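Local atomic coordinates of pyruvate kinase 1 (Trypanosoma brucei brucei, PDB entry 4KCT), a protein that catalyses, as a pyruvate kinase, the transfer of phosphate from phosphoenolpyruvate to ADP in glycolysis, and has intrinsic oxaloacetate decarboxylase activity. Residues A[481-484]-A[485-488]; A[409-412]-A[413-416]. All blocks are in the same frame, centred on the assembly; numbering follows the deposited sequence.

Contact 1: A[481-484]-A[485-488]; sequences HADH and SVKG. With FDP (2,6-di-O-phosphono-beta-D-fructofuranose), chain F.
Asp483 folds back on Ser485 and Val486 in an Asx turn, a local contact within the effector-binding loop that joins strand 476-481 to strand 492-497 in the alpha/beta domain. Its OD1 takes two backbone amides at once, and they approach differently. Val486 N, 2.9 Å from Asp483 OD1, comes nearly in line with the C-O bond and makes the straighter bond, with an N-H...O angle of 165°. Ser485 N stands 3.0 Å from Asp483 OD1 and lies above the carboxylate plane. The carboxylate carbon sits between the backbone N and the carbonyl carbon (chi1 66°), which turns the group toward the amides that follow it. Asp483 OD2 points the other way, into a salt bridge with Arg494 of the second subunit, so one carboxylate both shapes the loop and ties it to the tetramer interface.

Further round, Ala482 CB rests 3.3 Å from Val486 O, and a water bridges the two arms. This water donates to Asp483 O at 2.8 Å and to Val486 O at 2.6 Å, and accepts from Lys487 NZ, whose chain bends at chi2. The loop so shaped holds fructose 2,6-bisphosphate by backbone amides from both arms, while Lys454, Arg457 and Ser401 are among its further partners; this sugar is known as an allosteric activator of trypanosomatid pyruvate kinases. Ala482 N donates to its O3 hydroxyl at 3.0 Å, and Gly488 N, 2.9 Å from O1 of the sugar, donates to that oxygen.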
loop_
_atom_site.group_PDB
_atom_site.type_symbol
_atom_site.label_atom_id
_atom_site.label_comp_id
_atom_site.label_asym_id
_atom_site.label_seq_id
_atom_site.Cartn_x
_atom_site.Cartn_y
_atom_site.Cartn_z
ATOM N N HIS A 481 -3.578 0.146 32.093
ATOM C CA HIS A 481 -2.759 -0.120 33.294
ATOM C C HIS A 481 -2.631 -1.615 33.451
ATOM O O HIS A 481 -2.901 -2.351 32.502
ATOM C CB HIS A 481 -3.362 0.531 34.558
ATOM C CG HIS A 481 -4.830 0.209 34.789
ATOM N ND1 HIS A 481 -5.256 -0.992 35.293
ATOM C CD2 HIS A 481 -5.968 1.009 34.672
ATOM C CE1 HIS A 481 -6.608 -0.964 35.431
ATOM N NE2 HIS A 481 -7.041 0.261 35.088
ATOM N N ALA A 482 -2.228 -2.101 34.632
ATOM C CA ALA A 482 -2.138 -3.575 34.807
ATOM C C ALA A 482 -3.428 -4.133 35.412
ATOM O O ALA A 482 -4.253 -3.371 35.945
ATOM C CB ALA A 482 -0.942 -3.958 35.651
ATOM N N ASP A 483 -3.666 -5.426 35.211
ATOM C CA ASP A 483 -4.766 -6.089 35.897
ATOM C C ASP A 483 -4.368 -6.286 37.357
ATOM O O ASP A 483 -3.388 -5.679 37.838
ATOM C CB ASP A 483 -5.148 -7.416 35.212
ATOM C CG ASP A 483 -4.031 -8.473 35.293
ATOM O OD1 ASP A 483 -3.133 -8.342 36.165
ATOM O OD2 ASP A 483 -4.035 -9.414 34.461
ATOM N N HIS A 484 -5.193 -6.985 38.112
ATOM C CA HIS A 484 -4.995 -7.002 39.560
ATOM C C HIS A 484 -3.781 -7.747 40.036
ATOM O O HIS A 484 -3.322 -7.514 41.130
ATOM C CB HIS A 484 -6.250 -7.430 40.303
ATOM C CG HIS A 484 -7.338 -6.371 40.303
ATOM N ND1 HIS A 484 -8.558 -6.567 40.872
ATOM C CD2 HIS A 484 -7.374 -5.087 39.728
ATOM C CE1 HIS A 484 -9.341 -5.481 40.650
ATOM N NE2 HIS A 484 -8.617 -4.577 39.953
ATOM N N SER A 485 -3.150 -8.538 39.180
ATOM C CA SER A 485 -1.962 -9.254 39.646
ATOM C C SER A 485 -0.626 -8.952 38.946
ATOM O O SER A 485 0.437 -9.127 39.537
ATOM C CB SER A 485 -2.227 -10.754 39.774
ATOM O OG SER A 485 -2.471 -11.313 38.529
ATOM N N VAL A 486 -0.665 -8.480 37.704
ATOM C CA VAL A 486 0.589 -8.231 36.974
ATOM C C VAL A 486 1.307 -6.976 37.507
ATOM O O VAL A 486 0.665 -5.954 37.778
ATOM C CB VAL A 486 0.338 -8.140 35.445
ATOM C CG1 VAL A 486 1.525 -7.486 34.738
ATOM C CG2 VAL A 486 0.111 -9.534 34.871
ATOM N N LYS A 487 2.614 -7.091 37.756
ATOM C CA LYS A 487 3.430 -5.955 38.231
ATOM C C LYS A 487 4.542 -5.626 37.237
ATOM O O LYS A 487 5.132 -6.525 36.631
ATOM C CB LYS A 487 4.089 -6.268 39.583
ATOM C CG LYS A 487 3.128 -6.695 40.671
ATOM C CD LYS A 487 2.056 -5.650 40.936
ATOM C CE LYS A 487 0.960 -6.248 41.802
ATOM N NZ LYS A 487 -0.232 -5.364 41.933
ATOM N N GLY A 488 4.883 -4.345 37.137
ATOM C CA GLY A 488 6.082 -3.934 36.412
ATOM C C GLY A 488 5.771 -3.243 35.081
ATOM O O GLY A 488 6.626 -2.607 34.506
HETATM P P1 FDP F . 1.072 -0.019 39.501
HETATM O O1P FDP F . -0.423 -0.157 39.298
HETATM O O2P FDP F . 1.447 1.341 40.032
HETATM O O3P FDP F . 1.737 -1.194 40.198
HETATM O O1 FDP F . 2.895 -2.627 38.270
HETATM C C1 FDP F . 1.692 -2.414 37.526
HETATM C C2 FDP F . 1.713 -0.999 36.960
HETATM O O2 FDP F . 1.729 0.015 38.004
HETATM C C3 FDP F . 0.564 -0.729 35.994
HETATM O O3 FDP F . -0.672 -0.532 36.676
HETATM C C4 FDP F . 1.047 0.555 35.342
HETATM O O4 FDP F . 0.345 0.873 34.128
HETATM C C5 FDP F . 2.510 0.218 35.094
HETATM O O5 FDP F . 2.864 -0.786 36.115
HETATM C C6 FDP F . 3.384 1.459 35.223
HETATM O O6 FDP F . 4.669 1.148 34.680
HETATM P P2 FDP F . 5.702 2.355 34.364
HETATM O O4P FDP F . 5.040 3.149 33.225
HETATM O O5P FDP F . 5.786 3.096 35.662
HETATM O O6P FDP F . 6.970 1.658 33.937
HETATM O O HOH W 1 -1.146 -4.987 39.343
HETATM O O HOH W 2 -3.111 -11.798 35.285
#

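Contact 2: A[409-412]-A[413-416]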
loop_
_atom_site.group_PDB
_atom_site.type_symbol
_atom_site.label_atom_id
_atom_site.label_comp_id
_atom_site.label_asym_id
_atom_site.label_seq_id
_atom_site.Cartn_x
_atom_site.Cartn_y
_atom_site.Cartn_z
ATOM N N LEU A 409 5.366 5.172 25.845
ATOM C CA LEU A 409 5.039 4.073 24.946
ATOM C C LEU A 409 3.716 4.300 24.202
ATOM O O LEU A 409 3.588 3.947 23.037
ATOM C CB LEU A 409 4.991 2.748 25.731
ATOM C CG LEU A 409 5.178 1.434 24.972
ATOM C CD1 LEU A 409 6.383 1.496 24.003
ATOM C CD2 LEU A 409 5.348 0.287 25.992
ATOM N N ILE A 410 2.730 4.849 24.879
ATOM C CA ILE A 410 1.497 5.276 24.207
ATOM C C ILE A 410 1.705 6.455 23.265
ATOM O O ILE A 410 1.271 6.420 22.110
ATOM C CB ILE A 410 0.414 5.637 25.216
ATOM C CG1 ILE A 410 0.006 4.372 26.008
ATOM C CG2 ILE A 410 -0.800 6.259 24.506
ATOM C CD1 ILE A 410 -0.995 4.676 27.122
ATOM N N SER A 411 2.447 7.460 23.723
ATOM C CA SER A 411 2.777 8.609 22.855
ATOM C C SER A 411 3.559 8.189 21.606
ATOM O O SER A 411 3.413 8.787 20.533
ATOM C CB SER A 411 3.569 9.677 23.645
ATOM O OG SER A 411 3.809 10.825 22.820
ATOM N N LYS A 412 4.356 7.130 21.728
ATOM C CA LYS A 412 5.135 6.646 20.595
ATOM C C LYS A 412 4.194 6.368 19.393
ATOM O O LYS A 412 4.582 6.554 18.228
ATOM C CB LYS A 412 5.872 5.358 20.994
ATOM C CG LYS A 412 6.421 4.566 19.833
ATOM C CD LYS A 412 7.214 3.343 20.349
ATOM C CE LYS A 412 7.878 2.616 19.179
ATOM N NZ LYS A 412 8.693 1.463 19.654
ATOM N N TYR A 413 2.975 5.910 19.676
ATOM C CA TYR A 413 2.037 5.527 18.600
ATOM C C TYR A 413 1.130 6.672 18.160
ATOM O O TYR A 413 0.322 6.513 17.241
ATOM C CB TYR A 413 1.235 4.269 18.980
ATOM C CG TYR A 413 2.107 3.035 18.937
ATOM C CD1 TYR A 413 2.456 2.459 17.697
ATOM C CD2 TYR A 413 2.855 2.665 20.054
ATOM C CE1 TYR A 413 3.353 1.387 17.629
ATOM C CE2 TYR A 413 3.807 1.645 19.974
ATOM C CZ TYR A 413 4.063 1.034 18.751
ATOM O OH TYR A 413 5.035 0.053 18.662
ATOM N N ARG A 414 1.406 7.871 18.677
ATOM C CA ARG A 414 0.878 9.096 18.075
ATOM C C ARG A 414 -0.673 9.097 17.988
ATOM O O ARG A 414 -1.232 9.249 16.908
ATOM C CB ARG A 414 1.487 9.298 16.676
ATOM C CG ARG A 414 3.013 9.599 16.667
ATOM C CD ARG A 414 3.427 10.439 17.853
ATOM N NE ARG A 414 4.662 11.225 17.631
ATOM C CZ ARG A 414 5.532 11.539 18.598
ATOM N NH1 ARG A 414 6.520 12.413 18.356
ATOM N NH2 ARG A 414 5.335 11.102 19.850
ATOM N N PRO A 415 -1.364 8.883 19.116
ATOM C CA PRO A 415 -2.809 9.106 19.081
ATOM C C PRO A 415 -3.142 10.558 18.702
ATOM O O PRO A 415 -2.274 11.447 18.801
ATOM C CB PRO A 415 -3.245 8.820 20.536
ATOM C CG PRO A 415 -2.028 9.086 21.366
ATOM C CD PRO A 415 -0.867 8.633 20.484
ATOM N N ASN A 416 -4.403 10.821 18.319
ATOM C CA ASN A 416 -4.776 12.194 17.973
ATOM C C ASN A 416 -5.454 12.920 19.156
ATOM O O ASN A 416 -5.997 13.999 18.986
ATOM C CB ASN A 416 -5.649 12.235 16.719
ATOM C CG ASN A 416 -6.990 11.579 16.933
ATOM O OD1 ASN A 416 -7.357 11.285 18.070
ATOM N ND2 ASN A 416 -7.795 11.483 15.865
#
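Tyr413 and Lys412 lie side by side where the chain leaves helix 405-412, and they form the dense part of this turn. With CG anti to the backbone N (chi1 165°) and the chain extended beyond it, Lys412 runs along the phenol; its CG sits over one ring face, 4.3 Å from the Tyr413 centroid, in a CH-pi contact. At the ring edge, Leu409 O comes within 3.3 Å of Tyr413 CD2. Backbone bonds close the turn: Tyr413 N gives to Ile410 O at 3.0 Å, and Arg414 N to Ser411 O at 2.9 Å. Arg414, with left-handed backbone angles, also curls its side chain back, and its NH2 meets the same Ser411 O at 3.1 Å, from the opposite face of the carbonyl plane.

Packing is looser beyond, where Ile410 CG2 and Pro415 CG are 4.4 Å apart and the chain runs on to exposed Asn416. The polar ends are answered inside: Lys412 NZ and Tyr413 OH share Glu379 OE2, while Arg414 reaches Gly324 O and Asp326. Buried charge is thus matched by carboxylates, and the guanidinium probably also steadies the partial negative charge on Ser411 O near the end of the helix.

In the fold
Both contacts are turns of one continuous chain in the alpha/beta domain; their centres lie about 21 Å apart and their nearest atoms about 7 Å, so they do not touch. Contact 2 is core: it leads from helix 405-412 toward strand 419-423, is packed by helices 362-369 and 377-392, and meets no other subunit. Contact 1 lies at the surface, partly buried, between strands 476-481 and 492-497 of the same sheet, and borders both the bound effector and a second subunit. The chemistry follows the place. Inside, cationic side chains and a tyrosine hydroxyl meet carboxylates from neighbouring parts of the chain, and a carbonyl near the helix end; at the surface loop, a buried aspartate gathers amides, water fills in, and backbone N-H groups grip the sugar.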